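Local structure of Exo-arabinanase (Penicillium chrysogenum, 3A72) at residues 327-332 with 349-354; 269-274 with 316-321; 19-24 with 41-46; 79-84 with 105-110. The protein probably acts as an exo-1,5-alpha-L-arabinanase, a glycoside hydrolase that releases sugar from the chain ends of arabinan, and binds arabinobiose. All blocks are in the same frame, centred on the assembly; numbering follows the deposited sequence.

Contact 1 (327-332 with 349-354); sequences RYLVVN and MDLKEV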
# COMPACT_ATOMS: atom_id res chain seq x y z
N ARG A 327 -4.91 -2.87 19.82
CA ARG A 327 -3.91 -2.28 20.68
C ARG A 327 -2.51 -2.12 20.07
O ARG A 327 -1.77 -1.25 20.51
CB ARG A 327 -3.81 -3.18 21.94
CG ARG A 327 -2.78 -2.63 22.95
CD ARG A 327 -2.96 -3.38 24.30
NE ARG A 327 -1.80 -3.01 25.14
CZ ARG A 327 -1.61 -3.55 26.35
NH1 ARG A 327 -2.48 -4.37 26.87
NH2 ARG A 327 -0.53 -3.19 27.00
N TYR A 328 -2.11 -2.97 19.13
CA TYR A 328 -0.72 -3.01 18.66
C TYR A 328 -0.65 -2.61 17.19
O TYR A 328 -1.45 -3.01 16.36
CB TYR A 328 -0.17 -4.43 18.87
CG TYR A 328 -0.06 -4.79 20.33
CD1 TYR A 328 1.01 -4.37 21.10
CD2 TYR A 328 -1.11 -5.49 20.93
CE1 TYR A 328 1.10 -4.68 22.43
CE2 TYR A 328 -1.00 -5.82 22.30
CZ TYR A 328 0.08 -5.40 23.02
OH TYR A 328 0.18 -5.69 24.36
N LEU A 329 0.39 -1.81 16.89
CA LEU A 329 0.64 -1.31 15.55
C LEU A 329 1.93 -1.91 14.95
O LEU A 329 3.01 -1.74 15.54
CB LEU A 329 0.82 0.21 15.61
CG LEU A 329 1.10 0.90 14.26
CD1 LEU A 329 -0.12 0.87 13.35
CD2 LEU A 329 1.59 2.31 14.50
N VAL A 330 1.83 -2.54 13.81
CA VAL A 330 2.97 -2.94 12.98
C VAL A 330 3.40 -1.77 12.13
O VAL A 330 2.57 -1.10 11.49
CB VAL A 330 2.54 -4.11 12.10
CG1 VAL A 330 3.40 -4.30 10.87
CG2 VAL A 330 2.49 -5.41 12.90
N VAL A 331 4.73 -1.55 12.10
CA VAL A 331 5.37 -0.56 11.26
C VAL A 331 6.48 -1.30 10.49
O VAL A 331 7.43 -1.78 11.11
CB VAL A 331 5.94 0.64 12.06
CG1 VAL A 331 6.40 1.70 11.09
CG2 VAL A 331 4.94 1.15 13.06
N ASN A 332 6.32 -1.44 9.18
CA ASN A 332 7.11 -2.39 8.37
C ASN A 332 7.77 -1.67 7.24
O ASN A 332 7.06 -1.11 6.37
CB ASN A 332 6.13 -3.45 7.88
CG ASN A 332 6.57 -4.44 6.87
OD1 ASN A 332 7.80 -4.79 6.66
ND2 ASN A 332 5.68 -4.96 6.15
N MET A 349 4.41 -1.42 18.02
CA MET A 349 4.20 -0.43 19.03
C MET A 349 2.95 -0.70 19.80
O MET A 349 1.93 -1.12 19.27
CB MET A 349 4.10 0.99 18.36
CG MET A 349 5.30 1.33 17.50
SD MET A 349 5.11 2.88 16.63
CE MET A 349 5.31 4.06 17.96
N ASP A 350 3.00 -0.42 21.13
CA ASP A 350 1.87 -0.59 22.04
C ASP A 350 1.09 0.69 22.09
O ASP A 350 1.50 1.65 22.74
CB ASP A 350 2.36 -1.01 23.42
CG ASP A 350 1.23 -1.27 24.39
OD1 ASP A 350 0.05 -1.08 24.04
OD2 ASP A 350 1.54 -1.77 25.54
N LEU A 351 -0.04 0.73 21.38
CA LEU A 351 -0.87 1.94 21.27
C LEU A 351 -1.51 2.32 22.60
O LEU A 351 -1.90 3.50 22.77
CB LEU A 351 -1.91 1.78 20.17
CG LEU A 351 -1.30 1.52 18.77
CD1 LEU A 351 -2.44 1.22 17.77
CD2 LEU A 351 -0.41 2.64 18.33
N LYS A 352 -1.61 1.39 23.54
CA LYS A 352 -2.08 1.73 24.89
C LYS A 352 -1.13 2.76 25.51
O LYS A 352 -1.60 3.64 26.28
CB LYS A 352 -2.23 0.49 25.76
CG LYS A 352 -2.91 0.76 27.11
CD LYS A 352 -3.15 -0.58 27.84
CE LYS A 352 -3.69 -0.45 29.27
NZ LYS A 352 -4.45 -1.69 29.69
N GLU A 353 0.15 2.66 25.21
CA GLU A 353 1.15 3.57 25.77
C GLU A 353 1.46 4.73 24.86
O GLU A 353 1.61 5.85 25.38
CB GLU A 353 2.44 2.81 26.11
CG GLU A 353 3.51 3.69 26.69
CD GLU A 353 3.21 4.35 28.00
OE1 GLU A 353 2.18 4.02 28.63
OE2 GLU A 353 3.99 5.23 28.41
N VAL A 354 1.58 4.52 23.54
CA VAL A 354 2.19 5.58 22.69
C VAL A 354 1.17 6.59 22.18
O VAL A 354 1.59 7.67 21.71
CB VAL A 354 3.00 4.98 21.50
CG1 VAL A 354 4.07 4.06 22.03
CG2 VAL A 354 2.16 4.26 20.53
O HOH W 1 2.60 -4.46 25.62

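Contact 2 (269-274 with 316-321); sequences YAVWTP and RALRVL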
# COMPACT_ATOMS: atom_id res chain seq x y z
N TYR A 269 0.88 5.87 4.06
CA TYR A 269 0.09 4.73 4.48
C TYR A 269 -0.80 5.22 5.62
O TYR A 269 -0.35 6.01 6.45
CB TYR A 269 0.98 3.53 4.89
CG TYR A 269 0.25 2.21 4.60
CD1 TYR A 269 0.53 1.52 3.43
CD2 TYR A 269 -0.73 1.68 5.44
CE1 TYR A 269 -0.11 0.34 3.12
CE2 TYR A 269 -1.39 0.53 5.12
CZ TYR A 269 -1.08 -0.14 3.97
OH TYR A 269 -1.72 -1.31 3.59
N ALA A 270 -2.04 4.76 5.69
CA ALA A 270 -2.97 5.17 6.75
C ALA A 270 -3.70 3.93 7.29
O ALA A 270 -4.10 3.06 6.50
CB ALA A 270 -4.00 6.13 6.24
N VAL A 271 -3.93 3.92 8.58
CA VAL A 271 -4.70 2.91 9.30
C VAL A 271 -5.52 3.62 10.39
O VAL A 271 -5.29 4.78 10.68
CB VAL A 271 -3.79 1.82 9.91
CG1 VAL A 271 -3.12 1.03 8.82
CG2 VAL A 271 -2.79 2.41 10.90
N TRP A 272 -6.42 2.87 10.98
CA TRP A 272 -7.25 3.35 12.08
C TRP A 272 -7.30 2.28 13.18
O TRP A 272 -7.47 1.12 12.90
CB TRP A 272 -8.66 3.74 11.59
CG TRP A 272 -9.56 4.15 12.73
CD1 TRP A 272 -9.71 5.37 13.25
CD2 TRP A 272 -10.42 3.29 13.48
NE1 TRP A 272 -10.60 5.37 14.29
CE2 TRP A 272 -11.06 4.08 14.45
CE3 TRP A 272 -10.72 1.93 13.42
CZ2 TRP A 272 -11.97 3.58 15.36
CZ3 TRP A 272 -11.63 1.40 14.33
CH2 TRP A 272 -12.24 2.22 15.26
N THR A 273 -7.19 2.77 14.44
CA THR A 273 -7.38 1.90 15.62
C THR A 273 -8.51 2.46 16.47
O THR A 273 -8.64 3.67 16.60
CB THR A 273 -6.10 1.84 16.47
OG1 THR A 273 -6.40 1.07 17.65
CG2 THR A 273 -5.58 3.19 16.87
N PRO A 274 -9.26 1.58 17.17
CA PRO A 274 -10.14 2.09 18.21
C PRO A 274 -9.46 2.75 19.37
O PRO A 274 -10.11 3.47 20.13
CB PRO A 274 -10.85 0.77 18.71
CG PRO A 274 -10.64 -0.23 17.62
CD PRO A 274 -9.36 0.11 16.98
N ARG A 316 6.43 2.91 3.58
CA ARG A 316 6.43 2.17 4.83
C ARG A 316 5.01 1.81 5.21
O ARG A 316 4.12 2.66 5.18
CB ARG A 316 7.14 3.00 5.90
CG ARG A 316 7.39 2.27 7.20
CD ARG A 316 8.21 3.08 8.18
NE ARG A 316 7.45 4.24 8.62
CZ ARG A 316 7.84 5.06 9.58
NH1 ARG A 316 8.95 4.83 10.27
NH2 ARG A 316 7.11 6.13 9.91
N ALA A 317 4.80 0.54 5.56
CA ALA A 317 3.46 -0.03 5.71
C ALA A 317 3.09 -0.12 7.17
O ALA A 317 3.88 -0.49 8.04
CB ALA A 317 3.39 -1.40 5.06
N LEU A 318 1.83 0.22 7.48
CA LEU A 318 1.28 0.18 8.83
C LEU A 318 0.17 -0.86 8.88
O LEU A 318 -0.59 -1.04 7.92
CB LEU A 318 0.67 1.53 9.21
CG LEU A 318 1.58 2.75 9.13
CD1 LEU A 318 0.82 4.00 9.51
CD2 LEU A 318 2.80 2.55 10.02
N ARG A 319 -0.02 -1.46 10.05
CA ARG A 319 -1.17 -2.34 10.27
C ARG A 319 -1.53 -2.31 11.76
O ARG A 319 -0.70 -2.57 12.62
CB ARG A 319 -0.93 -3.74 9.81
CG ARG A 319 -2.16 -4.61 9.96
CD ARG A 319 -2.09 -5.92 9.18
NE ARG A 319 -2.08 -5.65 7.75
CZ ARG A 319 -3.16 -5.30 7.03
NH1 ARG A 319 -4.34 -5.20 7.58
NH2 ARG A 319 -2.99 -5.05 5.76
N VAL A 320 -2.80 -2.05 12.04
CA VAL A 320 -3.34 -2.19 13.39
C VAL A 320 -3.72 -3.67 13.55
O VAL A 320 -4.65 -4.15 12.85
CB VAL A 320 -4.54 -1.28 13.62
CG1 VAL A 320 -5.16 -1.54 15.00
CG2 VAL A 320 -4.11 0.20 13.50
N LEU A 321 -3.02 -4.38 14.40
CA LEU A 321 -3.37 -5.77 14.64
C LEU A 321 -4.68 -5.85 15.40
O LEU A 321 -5.07 -4.95 16.12
CB LEU A 321 -2.24 -6.45 15.41
CG LEU A 321 -0.88 -6.44 14.71
CD1 LEU A 321 0.09 -7.24 15.57
CD2 LEU A 321 -0.93 -6.94 13.30

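Contact 3 (19-24 with 41-46); sequences IVPRTL and ENYSPE. With AHR (alpha-L-arabinofuranose), chain B.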
# COMPACT_ATOMS: atom_id res chain seq x y z
N ILE A 19 19.85 -7.12 -6.85
CA ILE A 19 20.13 -5.87 -7.55
C ILE A 19 19.58 -4.73 -6.75
O ILE A 19 18.38 -4.76 -6.47
CB ILE A 19 19.48 -5.96 -8.95
CG1 ILE A 19 20.03 -7.20 -9.68
CG2 ILE A 19 19.72 -4.71 -9.72
CD1 ILE A 19 19.42 -7.40 -10.99
N VAL A 20 20.41 -3.72 -6.45
CA VAL A 20 19.95 -2.52 -5.72
C VAL A 20 18.66 -2.02 -6.35
O VAL A 20 18.61 -1.88 -7.58
CB VAL A 20 21.07 -1.48 -5.78
CG1 VAL A 20 20.60 -0.08 -5.36
CG2 VAL A 20 22.20 -1.87 -4.84
N PRO A 21 17.61 -1.78 -5.58
CA PRO A 21 17.57 -1.65 -4.13
C PRO A 21 17.46 -2.94 -3.34
O PRO A 21 17.48 -2.89 -2.11
CB PRO A 21 16.30 -0.81 -3.93
CG PRO A 21 15.38 -1.28 -5.01
CD PRO A 21 16.31 -1.39 -6.20
N ARG A 22 17.37 -4.08 -3.99
CA ARG A 22 17.33 -5.43 -3.41
C ARG A 22 15.95 -5.80 -2.84
O ARG A 22 15.39 -6.84 -3.19
CB ARG A 22 18.45 -5.69 -2.42
CG ARG A 22 19.85 -5.46 -2.99
CD ARG A 22 20.92 -6.06 -2.11
NE ARG A 22 22.25 -5.95 -2.67
CZ ARG A 22 23.08 -4.94 -2.49
NH1 ARG A 22 22.73 -3.86 -1.76
NH2 ARG A 22 24.29 -5.02 -3.05
N THR A 23 15.45 -4.93 -1.95
CA THR A 23 14.09 -5.03 -1.46
C THR A 23 13.51 -3.63 -1.52
O THR A 23 14.23 -2.63 -1.44
CB THR A 23 14.02 -5.57 -0.01
OG1 THR A 23 14.70 -4.70 0.92
CG2 THR A 23 14.69 -6.91 0.11
N LEU A 24 12.19 -3.54 -1.61
CA LEU A 24 11.47 -2.28 -1.60
C LEU A 24 9.99 -2.55 -1.46
O LEU A 24 9.55 -3.65 -1.83
CB LEU A 24 11.68 -1.52 -2.95
CG LEU A 24 11.44 -0.00 -2.90
CD1 LEU A 24 12.56 0.72 -2.17
CD2 LEU A 24 11.29 0.55 -4.32
N GLU A 41 8.74 -6.10 -3.02
CA GLU A 41 9.46 -6.20 -4.27
C GLU A 41 10.84 -6.81 -4.01
O GLU A 41 11.60 -6.29 -3.17
CB GLU A 41 9.67 -4.83 -4.91
CG GLU A 41 8.37 -4.10 -5.27
CD GLU A 41 8.55 -2.67 -5.71
OE1 GLU A 41 9.70 -2.15 -5.69
OE2 GLU A 41 7.50 -2.01 -6.02
N ASN A 42 11.12 -7.92 -4.68
CA ASN A 42 12.28 -8.77 -4.39
C ASN A 42 13.15 -8.80 -5.62
O ASN A 42 12.81 -9.46 -6.64
CB ASN A 42 11.74 -10.13 -3.97
CG ASN A 42 12.78 -11.07 -3.40
OD1 ASN A 42 13.20 -12.10 -4.07
ND2 ASN A 42 13.25 -10.82 -2.29
N TYR A 43 14.24 -8.07 -5.58
CA TYR A 43 15.07 -7.78 -6.79
C TYR A 43 16.16 -8.84 -6.96
O TYR A 43 17.35 -8.59 -6.95
CB TYR A 43 15.65 -6.38 -6.71
CG TYR A 43 14.63 -5.27 -6.78
CD1 TYR A 43 14.49 -4.53 -7.94
CD2 TYR A 43 13.80 -4.95 -5.69
CE1 TYR A 43 13.57 -3.50 -8.05
CE2 TYR A 43 12.88 -3.90 -5.81
CZ TYR A 43 12.76 -3.21 -7.00
OH TYR A 43 11.87 -2.18 -7.14
N SER A 44 15.72 -10.06 -7.17
CA SER A 44 16.61 -11.20 -7.40
C SER A 44 17.16 -11.10 -8.82
O SER A 44 16.51 -10.64 -9.75
CB SER A 44 15.90 -12.48 -7.11
OG SER A 44 14.73 -12.64 -7.92
N PRO A 45 18.39 -11.62 -9.03
CA PRO A 45 18.91 -11.68 -10.40
C PRO A 45 18.12 -12.62 -11.26
O PRO A 45 17.67 -13.69 -10.82
CB PRO A 45 20.34 -12.24 -10.18
CG PRO A 45 20.58 -12.38 -8.78
CD PRO A 45 19.31 -12.18 -8.03
N GLU A 46 17.90 -12.23 -12.53
CA GLU A 46 17.08 -12.95 -13.48
C GLU A 46 17.92 -13.45 -14.62
O GLU A 46 18.91 -12.78 -14.99
CB GLU A 46 16.00 -12.01 -14.04
CG GLU A 46 15.06 -11.43 -12.99
CD GLU A 46 14.05 -10.52 -13.62
OE1 GLU A 46 14.46 -9.41 -14.05
OE2 GLU A 46 12.84 -10.88 -13.71
O5 AHR B . 7.71 0.55 -6.75
C5 AHR B . 8.91 0.65 -7.57
C4 AHR B . 9.11 2.10 -7.96
O4 AHR B . 7.99 2.50 -8.82
C3 AHR B . 10.31 2.28 -8.88
O3 AHR B . 11.54 2.43 -8.14
C2 AHR B . 9.94 3.62 -9.56
O2 AHR B . 10.57 3.78 -10.85
C1 AHR B . 8.42 3.53 -9.70

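Contact 4 (79-84 with 105-110); sequences LRYQPF and SSIPTD. With AHR (alpha-L-arabinofuranose), chain B.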
# COMPACT_ATOMS: atom_id res chain seq x y z
N LEU A 79 6.82 -10.90 -11.40
CA LEU A 79 5.97 -10.07 -10.49
C LEU A 79 6.92 -9.16 -9.76
O LEU A 79 7.63 -9.57 -8.83
CB LEU A 79 5.15 -10.95 -9.57
CG LEU A 79 4.16 -11.89 -10.25
CD1 LEU A 79 3.22 -12.53 -9.23
CD2 LEU A 79 3.37 -11.19 -11.38
N ARG A 80 7.02 -7.94 -10.26
CA ARG A 80 8.16 -7.08 -10.03
C ARG A 80 7.95 -5.92 -9.09
O ARG A 80 8.80 -5.64 -8.24
CB ARG A 80 8.67 -6.56 -11.40
CG ARG A 80 10.02 -5.85 -11.33
CD ARG A 80 10.54 -5.44 -12.74
NE ARG A 80 10.54 -6.60 -13.65
CZ ARG A 80 11.44 -7.54 -13.71
NH1 ARG A 80 12.58 -7.44 -13.01
NH2 ARG A 80 11.24 -8.59 -14.49
N TYR A 81 6.85 -5.19 -9.29
CA TYR A 81 6.58 -3.96 -8.56
C TYR A 81 5.23 -4.04 -7.79
O TYR A 81 4.25 -4.60 -8.28
CB TYR A 81 6.50 -2.75 -9.44
CG TYR A 81 7.80 -2.18 -10.00
CD1 TYR A 81 9.07 -2.62 -9.58
CD2 TYR A 81 7.74 -1.17 -10.97
CE1 TYR A 81 10.23 -2.06 -10.12
CE2 TYR A 81 8.87 -0.63 -11.50
CZ TYR A 81 10.12 -1.08 -11.07
OH TYR A 81 11.30 -0.52 -11.58
N GLN A 82 5.24 -3.40 -6.63
CA GLN A 82 4.02 -2.91 -6.00
C GLN A 82 3.00 -4.01 -5.66
O GLN A 82 1.84 -3.95 -6.03
CB GLN A 82 3.39 -1.82 -6.87
CG GLN A 82 4.34 -0.64 -7.03
CD GLN A 82 4.43 -0.04 -8.41
OE1 GLN A 82 3.50 -0.16 -9.23
NE2 GLN A 82 5.52 0.66 -8.68
N PRO A 83 3.43 -5.00 -4.86
CA PRO A 83 2.49 -6.00 -4.38
C PRO A 83 1.50 -5.38 -3.42
O PRO A 83 1.66 -4.28 -2.88
CB PRO A 83 3.39 -7.01 -3.65
CG PRO A 83 4.51 -6.15 -3.11
CD PRO A 83 4.75 -5.15 -4.24
N PHE A 84 0.44 -6.13 -3.13
CA PHE A 84 -0.57 -5.77 -2.12
C PHE A 84 -1.27 -7.04 -1.71
O PHE A 84 -1.83 -7.74 -2.55
CB PHE A 84 -1.61 -4.75 -2.66
CG PHE A 84 -2.44 -4.22 -1.53
CD1 PHE A 84 -1.95 -3.24 -0.73
CD2 PHE A 84 -3.68 -4.74 -1.21
CE1 PHE A 84 -2.60 -2.76 0.36
CE2 PHE A 84 -4.38 -4.27 -0.12
CZ PHE A 84 -3.86 -3.28 0.67
N SER A 105 2.30 -5.89 -9.90
CA SER A 105 2.54 -5.57 -11.28
C SER A 105 3.56 -6.50 -11.91
O SER A 105 4.73 -6.60 -11.49
CB SER A 105 2.97 -4.11 -11.40
OG SER A 105 2.96 -3.74 -12.77
N SER A 106 3.12 -7.16 -12.99
CA SER A 106 3.92 -8.00 -13.87
C SER A 106 4.55 -7.11 -14.91
O SER A 106 3.85 -6.40 -15.65
CB SER A 106 2.97 -9.01 -14.54
OG SER A 106 3.61 -9.66 -15.63
N ILE A 107 5.89 -7.15 -14.96
CA ILE A 107 6.69 -6.17 -15.70
C ILE A 107 7.89 -6.94 -16.25
O ILE A 107 8.60 -7.58 -15.46
CB ILE A 107 7.18 -5.02 -14.80
CG1 ILE A 107 6.01 -4.26 -14.18
CG2 ILE A 107 8.14 -4.08 -15.56
CD1 ILE A 107 6.44 -3.30 -13.11
N PRO A 108 8.19 -6.88 -17.55
CA PRO A 108 9.41 -7.53 -18.04
C PRO A 108 10.65 -6.82 -17.51
O PRO A 108 10.61 -5.67 -17.10
CB PRO A 108 9.32 -7.33 -19.56
CG PRO A 108 7.91 -7.00 -19.87
CD PRO A 108 7.48 -6.22 -18.65
N THR A 109 11.80 -7.51 -17.58
CA THR A 109 13.06 -6.95 -17.12
C THR A 109 13.35 -5.61 -17.77
O THR A 109 13.92 -4.70 -17.15
CB THR A 109 14.20 -7.94 -17.38
OG1 THR A 109 13.93 -9.18 -16.74
CG2 THR A 109 15.53 -7.35 -16.92
N ASP A 110 12.98 -5.47 -19.06
CA ASP A 110 13.22 -4.23 -19.80
C ASP A 110 12.29 -3.08 -19.41
O ASP A 110 12.44 -2.00 -20.01
CB ASP A 110 13.22 -4.50 -21.31
CG ASP A 110 11.86 -4.87 -21.87
OD1 ASP A 110 10.84 -4.80 -21.17
OD2 ASP A 110 11.83 -5.28 -23.07
O5 AHR B . 7.71 0.55 -6.75
C5 AHR B . 8.91 0.65 -7.57
C4 AHR B . 9.11 2.10 -7.96
O4 AHR B . 7.99 2.50 -8.82
C3 AHR B . 10.31 2.28 -8.88
O3 AHR B . 11.54 2.43 -8.14
C2 AHR B . 9.94 3.62 -9.56
O2 AHR B . 10.57 3.78 -10.85
C1 AHR B . 8.42 3.53 -9.70
O HOH W 2 3.48 -1.10 -12.02

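Contact 1 (327-332 with 349-354)
Arg-327 and Asp-350 are brought together edge to edge by first torsions that turn CG away from the backbone nitrogen in both, chi1 -179° in the arginine and -177° in the aspartate, while the arginine chain stays straight from CG to NE. The guanidinium then takes the carboxylate side-on. Arg-327 NE gives a nearly straight bond to Asp-350 OD1 (2.9 Å), and Arg-327 NH2 another of 2.9 Å to Asp-350 OD2. Both oxygens are met on their syn sides, although the two planes are twisted by 34°. Two neighbours sandwich the guanidinium: Tyr-328 OH lies over the centre of one face and Lys-352 CD over the opposite one. A water joins Tyr-328 OH to Asp-350 OD2. Asp-350 is also the N-cap of helix 351-354, its OD1 taking Lys-352 N at 3.0 Å from the carboxylate face opposite to Arg-327 NE; its carbonyl O accepts from both Glu-353 N and Val-354 N.

Alongside this polar end the backbones pair. Leu-329 and Met-349 exchange two N-H...O bonds, and Leu-351 N adds a third to Arg-327 O (2.8 Å) as the helix begins. On the face bearing Leu-329, Met-349 SD lies 4.0 Å from Val-331 CG2, and Leu-351 CD2 meets Leu-329 CB at 3.8 Å. Leu-292 of strand 292-295 touches both Leu-329 and Met-349. The arrangement is that of an antiparallel hairpin with a capped C-terminal helix, in the propeller blade that strand 6-10 completes from the other end of the chain.

Contact 2 (269-274 with 316-321)
Two neighbouring blades of the six-bladed propeller meet where Tyr-269, Val-271 and Thr-273 of strand 269-273 lie against strand 317-320, each the innermost, edge strand of its own four-stranded sheet. The strands run nearly parallel (6°) with axes 6.4 Å apart, and no hydrogen bond links them.

The Tyr-269 ring takes Ala-317 CA above one face, offset toward the rim, in a CH-pi contact 4.3 Å from the centroid, and Tyr-269 CE2 comes within 3.3 Å of Leu-318 O.

Propeller blades are joined by interdigitating apolar side chains, not by continuing one sheet into the next, and the valines here do that work. With CG1 turned opposite its carbonyl carbon, Val-271 sets that methyl 3.4 Å from Leu-318 O. The two valine side chains slant across each other, Val-271 CG2 lying 3.7 Å from Val-320 CG2. The methyls of Val-320 take different partners: CG2 approaches Trp-272 O, and CG1 meets Thr-273 CB at 3.8 Å, the two side chains crossing at about a right angle. Thr-273 OG1 is bonded to Gly-326 O. Arg-319, whose side chain sets out away from strand 269-273, uses NE for a hydrogen bond to Asn-28 OD1 and NH1 for a salt bridge to Glu-29 OE2.

Contact 3 (19-24 with 41-46)
Leu-24 and Glu-41 form a hydrogen-bonded antiparallel pair, Glu-41 N reaching Leu-24 O at 2.8 Å. Beyond it Tyr-43 N binds Arg-22 O, and Ile-19 N binds Tyr-43 O at 2.9 Å, so the two segments stay joined after the strands end. Tyr-43 is the centre of an inverse gamma turn.

Packing gathers round the Tyr-43 ring. Pro-21, preceded by a cis peptide, puts CG over one face, offset toward the rim and 3.9 Å from the centroid, a CH-pi contact. Leu-24 CB approaches Tyr-43 CE2 obliquely at 3.9 Å. Leu-24 also runs alongside Glu-41, its CD2 in van der Waals contact with Glu-41 OE1 at 3.4 Å. The carbonyl oxygen of Arg-22 lies at the ring edge.

Strands 23-30 and 36-42 are the first hairpin of a propeller blade, and this end of it faces the glycan pocket. There the polar side chains take over. Glu-41 extends straight beyond CG. Tyr-43 OH donates to Glu-41 OE1 (2.6 Å) from above the carboxylate plane, probably helping to fix the rotation of the group. Glu-41 OE2 accepts from arabinofuranose O5 at 2.7 Å, and from Gln-82 N.

Contact 4 (79-84 with 105-110)
Arg-80 and Tyr-81 together stand opposite the single residue Ser-105 in a classic beta bulge, where the chain turns a corner at Tyr-81 from strand 79-80 into strand 82-87, the innermost strand of a propeller blade. Ser-105 O accepts from Arg-80 N (2.9 Å) and, weakly, from Tyr-81 N, while Ser-105 N returns a bond to Tyr-81 O.

Further out, the Arg-80 side chain bends at chi3 (-53°), and its NE and NH2 converge on one carbonyl, binding Ile-107 O at 2.8 and 3.0 Å, both with that oxygen in the guanidinium plane. Thr-109 CA lies over one guanidinium face, and NH2 also makes a salt bridge with Glu-46. Ser-106 OG is satisfied by Asp-72 and Asn-75.

At the glycan pocket, Gln-82 has both ends of its amide engaged. Its OE1 accepts from Glu-151 N and from a water (2.9 Å) that in turn accepts from Ser-105 OG, which probably helps keep NE2 turned toward the sugar. Gln-82 NE2 donates an almost straight bond to arabinofuranose O5 (2.9 Å, 170°). Tyr-81 supplies an apolar floor, with arabinofuranose C5 over the centre of its ring, while Ile-107 CD1 touches Tyr-81 CD2 obliquely at 3.3 Å.

Contacts 1 and 4 are largely buried, contacts 2 and 3 partly so. Contacts 1 and 2 share one blade: strand 317-320 of contact 2 is hydrogen-bonded to strand 328-333 of contact 1, as in Val-330 N to Arg-319 O. Contact 1 pairs strands within that blade and has a charged, helix-capping end, whereas contact 2 joins it to the preceding blade by packing alone. Contacts 3 and 4 lie in adjoining blades and meet through polar bonds, among them Glu-46 OE1 with Thr-109 OG1; the same bound sugar touches both. Contact 2 reaches across the propeller toward contact 4, where Tyr-269 OH packs on Phe-84 CE1.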